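Local atomic coordinates of peptidoglycan D,D-transpeptidase FtsI (Yersinia pestis, PDB entry 6SYN), a protein that probably cross-links the peptide stems of septal peptidoglycan during cell division, as a class B penicillin-binding protein with D,D-transpeptidase activity. Residues 32-44 and 73-87. Numbering follows the deposited sequence.
Sequences PVNAVWADPKELI and INANPKGRFVYLARQ
Pro-40 is the main bump, set into a hollow made by Ile-73, the carbonyls of Asn-76 and Gly-79, and Val-82. Its CG, at the far corner of the ring, meets Val-82 CG1 at 3.5 Å. Its CB sits on Ile-73 CG2, and its CD rests on Gly-79 O, where the type I turn from Asn-76 ends. Leu-43 CD1 extends this apolar patch, meeting Ile-73 CD1 at 3.8 Å. Lys-41 N donates to Gly-79 O and ties the helix start to the turn. Asp-39 is the N-cap, with OD1 accepting from Glu-42 N. Strands 26-38 and 82-88 pair antiparallel here, in the family's dimerisation domain and far from the antibiotic-bound transpeptidase site. A classic beta bulge breaks their register: Val-36 O takes both Leu-84 N (2.8 Å) and Ala-85 N (3.0 Å). Leu-84 CD1 fits between Val-36 CG1 and Ala-38 CB. Trp-37 and Tyr-83 form a non-hydrogen-bonded pair. Phe-81 packs between their rings: CE2 lies over an indole face, CE1 over the centre of the Tyr-83 ring. With Trp-37 CG between the backbone N and the carbonyl carbon (chi1 62°), the indole lies near-parallel (18°) to Phe-81 but slid apart. Trp-37 CB makes a CH-pi contact over the Phe-81 face. His-105 also stacks on the indole.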
ATOM      1  N   PRO A  32     -26.026  -2.553  17.625  1.00 20.45           N
ATOM      2  CA  PRO A  32     -27.470  -2.709  17.448  1.00 20.84           C
ATOM      3  C   PRO A  32     -28.136  -1.360  17.134  1.00 21.35           C
ATOM      4  O   PRO A  32     -27.900  -0.407  17.866  1.00 21.77           O
ATOM      5  CB  PRO A  32     -27.929  -3.277  18.799  1.00 20.73           C
ATOM      6  CG  PRO A  32     -26.935  -2.714  19.792  1.00 20.74           C
ATOM      7  CD  PRO A  32     -25.623  -2.648  19.037  1.00 20.58           C
ATOM      8  N   VAL A  33     -28.927  -1.310  16.058  1.00 21.39           N
ATOM      9  CA  VAL A  33     -29.554  -0.060  15.533  1.00 21.81           C
ATOM     10  C   VAL A  33     -30.974  -0.365  15.049  1.00 22.18           C
ATOM     11  O   VAL A  33     -31.311  -1.555  14.902  1.00 22.66           O
ATOM     12  CB  VAL A  33     -28.714   0.551  14.393  1.00 21.59           C
ATOM     13  CG1 VAL A  33     -27.328   0.956  14.869  1.00 21.45           C
ATOM     14  CG2 VAL A  33     -28.614  -0.384  13.196  1.00 21.37           C
ATOM     15  N   ASN A  34     -31.766   0.689  14.834  1.00 22.66           N
ATOM     16  CA  ASN A  34     -32.953   0.691  13.939  1.00 22.96           C
ATOM     17  C   ASN A  34     -32.504   1.328  12.619  1.00 22.55           C
ATOM     18  O   ASN A  34     -31.904   2.426  12.672  1.00 23.00           O
ATOM     19  CB  ASN A  34     -34.149   1.429  14.549  1.00 23.62           C
ATOM     20  CG  ASN A  34     -34.304   1.209  16.041  1.00 24.49           C
ATOM     21  OD1 ASN A  34     -34.641   2.140  16.772  1.00 26.06           O
ATOM     22  ND2 ASN A  34     -34.064  -0.007  16.504  1.00 23.78           N
ATOM     23  N   ALA A  35     -32.743   0.651  11.494  1.00 21.55           N
ATOM     24  CA  ALA A  35     -32.322   1.074  10.137  1.00 20.94           C
ATOM     25  C   ALA A  35     -33.562   1.289   9.264  1.00 20.74           C
ATOM     26  O   ALA A  35     -34.598   0.652   9.533  1.00 20.57           O
ATOM     27  CB  ALA A  35     -31.403   0.043   9.534  1.00 20.77           C
ATOM     28  N   VAL A  36     -33.447   2.161   8.262  1.00 20.30           N
ATOM     29  CA  VAL A  36     -34.540   2.484   7.303  1.00 19.98           C
ATOM     30  C   VAL A  36     -34.114   1.988   5.924  1.00 19.96           C
ATOM     31  O   VAL A  36     -33.061   2.432   5.423  1.00 19.41           O
ATOM     32  CB  VAL A  36     -34.887   3.985   7.293  1.00 19.81           C
ATOM     33  CG1 VAL A  36     -35.955   4.310   6.257  1.00 19.56           C
ATOM     34  CG2 VAL A  36     -35.322   4.463   8.670  1.00 19.77           C
ATOM     35  N   TRP A  37     -34.910   1.086   5.353  1.00 20.22           N
ATOM     36  CA  TRP A  37     -34.705   0.545   3.990  1.00 20.50           C
ATOM     37  C   TRP A  37     -36.003   0.695   3.200  1.00 21.18           C
ATOM     38  O   TRP A  37     -37.071   0.803   3.822  1.00 21.32           O
ATOM     39  CB  TRP A  37     -34.209  -0.901   4.047  1.00 20.14           C
ATOM     40  CG  TRP A  37     -35.142  -1.881   4.686  1.00 20.04           C
ATOM     41  CD1 TRP A  37     -35.306  -2.126   6.019  1.00 20.06           C
ATOM     42  CD2 TRP A  37     -36.002  -2.807   4.003  1.00 19.78           C
ATOM     43  NE1 TRP A  37     -36.223  -3.124   6.210  1.00 19.99           N
ATOM     44  CE2 TRP A  37     -36.664  -3.565   4.991  1.00 19.86           C
ATOM     45  CE3 TRP A  37     -36.279  -3.065   2.657  1.00 19.94           C
ATOM     46  CZ2 TRP A  37     -37.595  -4.553   4.673  1.00 19.91           C
ATOM     47  CZ3 TRP A  37     -37.198  -4.041   2.343  1.00 20.06           C
ATOM     48  CH2 TRP A  37     -37.848  -4.774   3.338  1.00 19.79           C
ATOM     49  N   ALA A  38     -35.883   0.781   1.879  1.00 22.32           N
ATOM     50  CA  ALA A  38     -37.016   0.817   0.935  1.00 23.65           C
ATOM     51  C   ALA A  38     -37.013  -0.495   0.152  1.00 25.31           C
ATOM     52  O   ALA A  38     -35.911  -1.006  -0.129  1.00 26.19           O
ATOM     53  CB  ALA A  38     -36.912   2.020   0.033  1.00 23.43           C
ATOM     54  N   ASP A  39     -38.200  -1.048  -0.105  1.00 27.49           N
ATOM     55  CA  ASP A  39     -38.424  -2.176  -1.049  1.00 28.40           C
ATOM     56  C   ASP A  39     -38.730  -1.559  -2.405  1.00 28.52           C
ATOM     57  O   ASP A  39     -39.894  -1.399  -2.750  1.00 28.49           O
ATOM     58  CB  ASP A  39     -39.575  -3.076  -0.591  1.00 28.78           C
ATOM     59  CG  ASP A  39     -39.798  -4.307  -1.459  1.00 28.91           C
ATOM     60  OD1 ASP A  39     -39.477  -4.260  -2.671  1.00 28.21           O
ATOM     61  OD2 ASP A  39     -40.295  -5.307  -0.913  1.00 28.97           O
ATOM     62  N   PRO A  40     -37.717  -1.191  -3.218  1.00 30.06           N
ATOM     63  CA  PRO A  40     -37.968  -0.332  -4.371  1.00 31.15           C
ATOM     64  C   PRO A  40     -39.078  -0.891  -5.276  1.00 32.24           C
ATOM     65  O   PRO A  40     -39.914  -0.113  -5.660  1.00 32.17           O
ATOM     66  CB  PRO A  40     -36.606  -0.248  -5.077  1.00 31.12           C
ATOM     67  CG  PRO A  40     -35.603  -0.584  -3.997  1.00 30.64           C
ATOM     68  CD  PRO A  40     -36.307  -1.601  -3.123  1.00 30.63           C
ATOM     69  N   LYS A  41     -39.092  -2.202  -5.553  1.00 34.00           N
ATOM     70  CA  LYS A  41     -40.146  -2.839  -6.391  1.00 34.92           C
ATOM     71  C   LYS A  41     -41.519  -2.522  -5.789  1.00 34.04           C
ATOM     72  O   LYS A  41     -42.359  -1.936  -6.500  1.00 33.64           O
ATOM     73  CB  LYS A  41     -39.969  -4.357  -6.506  1.00 36.30           C
ATOM     74  CG  LYS A  41     -40.950  -5.033  -7.462  1.00 37.47           C
ATOM     75  CD  LYS A  41     -41.104  -6.527  -7.259  1.00 37.98           C
ATOM     76  CE  LYS A  41     -42.454  -7.044  -7.710  1.00 38.20           C
ATOM     77  NZ  LYS A  41     -42.727  -8.405  -7.193  1.00 38.31           N
ATOM     78  N   GLU A  42     -41.719  -2.880  -4.521  1.00 33.23           N
ATOM     79  CA  GLU A  42     -43.025  -2.756  -3.827  1.00 33.01           C
ATOM     80  C   GLU A  42     -43.425  -1.278  -3.733  1.00 32.51           C
ATOM     81  O   GLU A  42     -44.634  -1.000  -3.743  1.00 32.53           O
ATOM     82  CB  GLU A  42     -42.959  -3.411  -2.446  1.00 33.13           C
ATOM     83  CG  GLU A  42     -44.279  -3.388  -1.696  1.00 33.48           C
ATOM     84  CD  GLU A  42     -45.485  -3.880  -2.481  1.00 33.37           C
ATOM     85  OE1 GLU A  42     -45.335  -4.200  -3.679  1.00 33.25           O
ATOM     86  OE2 GLU A  42     -46.577  -3.935  -1.891  1.00 33.25           O
ATOM     87  N   LEU A  43     -42.441  -0.380  -3.645  1.00 31.66           N
ATOM     88  CA  LEU A  43     -42.641   1.087  -3.523  1.00 31.09           C
ATOM     89  C   LEU A  43     -43.158   1.650  -4.853  1.00 31.35           C
ATOM     90  O   LEU A  43     -44.117   2.443  -4.821  1.00 31.22           O
ATOM     91  CB  LEU A  43     -41.308   1.724  -3.122  1.00 30.74           C
ATOM     92  CG  LEU A  43     -41.382   3.143  -2.561  1.00 30.73           C
ATOM     93  CD1 LEU A  43     -40.251   3.387  -1.575  1.00 30.39           C
ATOM     94  CD2 LEU A  43     -41.350   4.179  -3.674  1.00 30.65           C
ATOM     95  N   ILE A  44     -42.554   1.248  -5.974  1.00 31.89           N
ATOM     96  CA  ILE A  44     -42.829   1.828  -7.325  1.00 31.84           C
ATOM     97  C   ILE A  44     -44.176   1.298  -7.842  1.00 30.71           C
ATOM     98  O   ILE A  44     -44.880   2.076  -8.515  1.00 30.83           O
ATOM     99  CB  ILE A  44     -41.667   1.564  -8.309  1.00 32.89           C
ATOM    100  CG1 ILE A  44     -40.304   1.878  -7.681  1.00 33.69           C
ATOM    101  CG2 ILE A  44     -41.883   2.338  -9.601  1.00 32.93           C
ATOM    102  CD1 ILE A  44     -39.156   2.007  -8.665  1.00 33.82           C
ATOM    103  N   ILE A  73     -33.990   4.800  -5.221  1.00 42.78           N
ATOM    104  CA  ILE A  73     -35.083   3.792  -5.383  1.00 42.43           C
ATOM    105  C   ILE A  73     -35.187   3.380  -6.857  1.00 42.60           C
ATOM    106  O   ILE A  73     -35.531   2.216  -7.111  1.00 41.39           O
ATOM    107  CB  ILE A  73     -36.423   4.335  -4.840  1.00 42.29           C
ATOM    108  CG1 ILE A  73     -36.225   5.124  -3.542  1.00 41.92           C
ATOM    109  CG2 ILE A  73     -37.428   3.205  -4.665  1.00 42.33           C
ATOM    110  CD1 ILE A  73     -37.498   5.603  -2.888  1.00 41.95           C
ATOM    111  N   ASN A  74     -34.886   4.294  -7.783  1.00 44.33           N
ATOM    112  CA  ASN A  74     -35.015   4.082  -9.252  1.00 45.97           C
ATOM    113  C   ASN A  74     -33.812   3.293  -9.795  1.00 47.38           C
ATOM    114  O   ASN A  74     -33.926   2.751 -10.918  1.00 45.14           O
ATOM    115  CB  ASN A  74     -35.231   5.416  -9.970  1.00 45.21           C
ATOM    116  CG  ASN A  74     -36.568   6.038  -9.620  1.00 45.76           C
ATOM    117  OD1 ASN A  74     -37.453   5.361  -9.096  1.00 45.71           O
ATOM    118  ND2 ASN A  74     -36.725   7.324  -9.889  1.00 44.38           N
ATOM    119  N   ALA A  75     -32.716   3.207  -9.029  1.00 48.85           N
ATOM    120  CA  ALA A  75     -31.470   2.495  -9.405  1.00 49.88           C
ATOM    121  C   ALA A  75     -31.757   1.003  -9.626  1.00 50.52           C
ATOM    122  O   ALA A  75     -31.414   0.492 -10.711  1.00 49.64           O
ATOM    123  CB  ALA A  75     -30.418   2.699  -8.340  1.00 49.60           C
ATOM    124  N   ASN A  76     -32.364   0.344  -8.633  1.00 51.07           N
ATOM    125  CA  ASN A  76     -32.686  -1.111  -8.634  1.00 50.58           C
ATOM    126  C   ASN A  76     -34.205  -1.271  -8.571  1.00 47.40           C
ATOM    127  O   ASN A  76     -34.735  -1.715  -7.555  1.00 45.05           O
ATOM    128  CB  ASN A  76     -31.990  -1.837  -7.472  1.00 52.95           C
ATOM    129  CG  ASN A  76     -30.476  -1.744  -7.505  1.00 52.98           C
ATOM    130  OD1 ASN A  76     -29.879  -0.971  -6.758  1.00 51.99           O
ATOM    131  ND2 ASN A  76     -29.842  -2.533  -8.359  1.00 52.91           N
ATOM    132  N   PRO A  77     -34.947  -0.933  -9.652  1.00 45.90           N
ATOM    133  CA  PRO A  77     -36.403  -0.779  -9.583  1.00 45.97           C
ATOM    134  C   PRO A  77     -37.174  -2.005  -9.074  1.00 45.89           C
ATOM    135  O   PRO A  77     -38.154  -1.805  -8.381  1.00 46.22           O
ATOM    136  CB  PRO A  77     -36.816  -0.498 -11.035  1.00 46.04           C
ATOM    137  CG  PRO A  77     -35.567   0.061 -11.673  1.00 46.13           C
ATOM    138  CD  PRO A  77     -34.432  -0.688 -11.008  1.00 45.68           C
ATOM    139  N   LYS A  78     -36.726  -3.215  -9.433  1.00 45.67           N
ATOM    140  CA  LYS A  78     -37.361  -4.507  -9.046  1.00 45.08           C
ATOM    141  C   LYS A  78     -36.604  -5.127  -7.861  1.00 43.67           C
ATOM    142  O   LYS A  78     -36.922  -6.278  -7.492  1.00 43.03           O
ATOM    143  CB  LYS A  78     -37.400  -5.454 -10.251  1.00 45.87           C
ATOM    144  CG  LYS A  78     -38.294  -5.013 -11.405  1.00 45.55           C
ATOM    145  CD  LYS A  78     -39.728  -5.497 -11.290  1.00 45.45           C
ATOM    146  CE  LYS A  78     -40.385  -5.751 -12.630  1.00 44.88           C
ATOM    147  NZ  LYS A  78     -40.234  -7.161 -13.058  1.00 44.68           N
ATOM    148  N   GLY A  79     -35.657  -4.383  -7.276  1.00 42.47           N
ATOM    149  CA  GLY A  79     -34.901  -4.778  -6.072  1.00 41.13           C
ATOM    150  C   GLY A  79     -35.809  -4.918  -4.862  1.00 40.24           C
ATOM    151  O   GLY A  79     -36.901  -4.316  -4.866  1.00 39.26           O
ATOM    152  N   ARG A  80     -35.370  -5.685  -3.864  1.00 40.17           N
ATOM    153  CA  ARG A  80     -36.164  -6.024  -2.650  1.00 40.68           C
ATOM    154  C   ARG A  80     -35.531  -5.363  -1.419  1.00 38.25           C
ATOM    155  O   ARG A  80     -36.083  -5.559  -0.317  1.00 37.47           O
ATOM    156  CB  ARG A  80     -36.260  -7.546  -2.459  1.00 42.60           C
ATOM    157  CG  ARG A  80     -35.977  -8.365  -3.714  1.00 44.71           C
ATOM    158  CD  ARG A  80     -36.759  -9.665  -3.864  1.00 45.37           C
ATOM    159  NE  ARG A  80     -36.334 -10.742  -2.969  1.00 46.02           N
ATOM    160  CZ  ARG A  80     -36.278 -12.041  -3.284  1.00 45.49           C
ATOM    161  NH1 ARG A  80     -35.888 -12.919  -2.374  1.00 45.21           N
ATOM    162  NH2 ARG A  80     -36.591 -12.466  -4.498  1.00 45.03           N
ATOM    163  N   PHE A  81     -34.423  -4.627  -1.585  1.00 35.45           N
ATOM    164  CA  PHE A  81     -33.709  -3.949  -0.470  1.00 33.38           C
ATOM    165  C   PHE A  81     -32.772  -2.844  -0.970  1.00 31.98           C
ATOM    166  O   PHE A  81     -31.857  -3.130  -1.769  1.00 31.85           O
ATOM    167  CB  PHE A  81     -32.901  -4.947   0.361  1.00 32.96           C
ATOM    168  CG  PHE A  81     -32.423  -4.351   1.658  1.00 33.17           C
ATOM    169  CD1 PHE A  81     -31.300  -3.542   1.695  1.00 33.09           C
ATOM    170  CD2 PHE A  81     -33.139  -4.541   2.829  1.00 33.34           C
ATOM    171  CE1 PHE A  81     -30.882  -2.964   2.884  1.00 32.95           C
ATOM    172  CE2 PHE A  81     -32.716  -3.964   4.018  1.00 33.27           C
ATOM    173  CZ  PHE A  81     -31.591  -3.177   4.043  1.00 32.85           C
ATOM    174  N   VAL A  82     -32.978  -1.620  -0.470  1.00 30.33           N
ATOM    175  CA  VAL A  82     -32.002  -0.492  -0.546  1.00 29.82           C
ATOM    176  C   VAL A  82     -32.049   0.289   0.773  1.00 28.70           C
ATOM    177  O   VAL A  82     -33.161   0.728   1.152  1.00 28.31           O
ATOM    178  CB  VAL A  82     -32.275   0.427  -1.753  1.00 29.98           C
ATOM    179  CG1 VAL A  82     -32.259  -0.352  -3.058  1.00 30.61           C
ATOM    180  CG2 VAL A  82     -33.575   1.207  -1.611  1.00 30.20           C
ATOM    181  N   TYR A  83     -30.898   0.457   1.438  1.00 26.89           N
ATOM    182  CA  TYR A  83     -30.743   1.311   2.648  1.00 26.31           C
ATOM    183  C   TYR A  83     -31.055   2.768   2.283  1.00 25.17           C
ATOM    184  O   TYR A  83     -30.644   3.229   1.191  1.00 23.44           O
ATOM    185  CB  TYR A  83     -29.338   1.215   3.259  1.00 26.58           C
ATOM    186  CG  TYR A  83     -29.110   0.039   4.178  1.00 26.52           C
ATOM    187  CD1 TYR A  83     -29.785  -0.067   5.384  1.00 26.54           C
ATOM    188  CD2 TYR A  83     -28.206  -0.961   3.850  1.00 26.26           C
ATOM    189  CE1 TYR A  83     -29.576  -1.142   6.236  1.00 26.94           C
ATOM    190  CE2 TYR A  83     -27.990  -2.044   4.687  1.00 26.27           C
ATOM    191  CZ  TYR A  83     -28.678  -2.135   5.884  1.00 26.86           C
ATOM    192  OH  TYR A  83     -28.467  -3.203   6.708  1.00 27.03           O
ATOM    193  N   LEU A  84     -31.800   3.443   3.169  1.00 24.82           N
ATOM    194  CA  LEU A  84     -32.030   4.913   3.184  1.00 24.29           C
ATOM    195  C   LEU A  84     -31.276   5.523   4.373  1.00 24.38           C
ATOM    196  O   LEU A  84     -30.793   6.666   4.237  1.00 25.71           O
ATOM    197  CB  LEU A  84     -33.535   5.198   3.276  1.00 23.52           C
ATOM    198  CG  LEU A  84     -34.404   4.590   2.173  1.00 23.47           C
ATOM    199  CD1 LEU A  84     -35.871   4.925   2.394  1.00 23.37           C
ATOM    200  CD2 LEU A  84     -33.963   5.055   0.789  1.00 23.31           C
ATOM    201  N   ALA A  85     -31.193   4.796   5.493  1.00 23.81           N
ATOM    202  CA  ALA A  85     -30.395   5.158   6.689  1.00 23.24           C
ATOM    203  C   ALA A  85     -30.009   3.884   7.448  1.00 23.00           C
ATOM    204  O   ALA A  85     -30.916   3.116   7.820  1.00 22.89           O
ATOM    205  CB  ALA A  85     -31.171   6.106   7.570  1.00 23.17           C
ATOM    206  N   ARG A  86     -28.711   3.681   7.684  1.00 22.76           N
ATOM    207  CA  ARG A  86     -28.187   2.525   8.455  1.00 22.57           C
ATOM    208  C   ARG A  86     -28.635   2.658   9.916  1.00 21.20           C
ATOM    209  O   ARG A  86     -28.777   1.624  10.592  1.00 20.37           O
ATOM    210  CB  ARG A  86     -26.662   2.454   8.324  1.00 23.93           C
ATOM    211  CG  ARG A  86     -26.180   2.155   6.912  1.00 25.34           C
ATOM    212  CD  ARG A  86     -24.782   1.563   6.879  1.00 26.88           C
ATOM    213  NE  ARG A  86     -24.187   1.674   5.550  1.00 28.23           N
ATOM    214  CZ  ARG A  86     -24.182   0.723   4.612  1.00 29.25           C
ATOM    215  NH1 ARG A  86     -23.613   0.966   3.441  1.00 29.22           N
ATOM    216  NH2 ARG A  86     -24.732  -0.463   4.837  1.00 29.17           N
ATOM    217  N   GLN A  87     -28.891   3.894  10.351  1.00 20.40           N
ATOM    218  CA  GLN A  87     -29.035   4.292  11.773  1.00 20.09           C
ATOM    219  C   GLN A  87     -30.015   5.465  11.866  1.00 20.15           C
ATOM    220  O   GLN A  87     -29.841   6.448  11.114  1.00 19.41           O
ATOM    221  CB  GLN A  87     -27.664   4.705  12.312  1.00 19.90           C
ATOM    222  CG  GLN A  87     -27.406   4.309  13.755  1.00 19.74           C
ATOM    223  CD  GLN A  87     -25.983   4.608  14.157  1.00 19.86           C
ATOM    224  OE1 GLN A  87     -25.102   3.755  14.083  1.00 19.72           O
ATOM    225  NE2 GLN A  87     -25.739   5.843  14.566  1.00 20.08           N
TER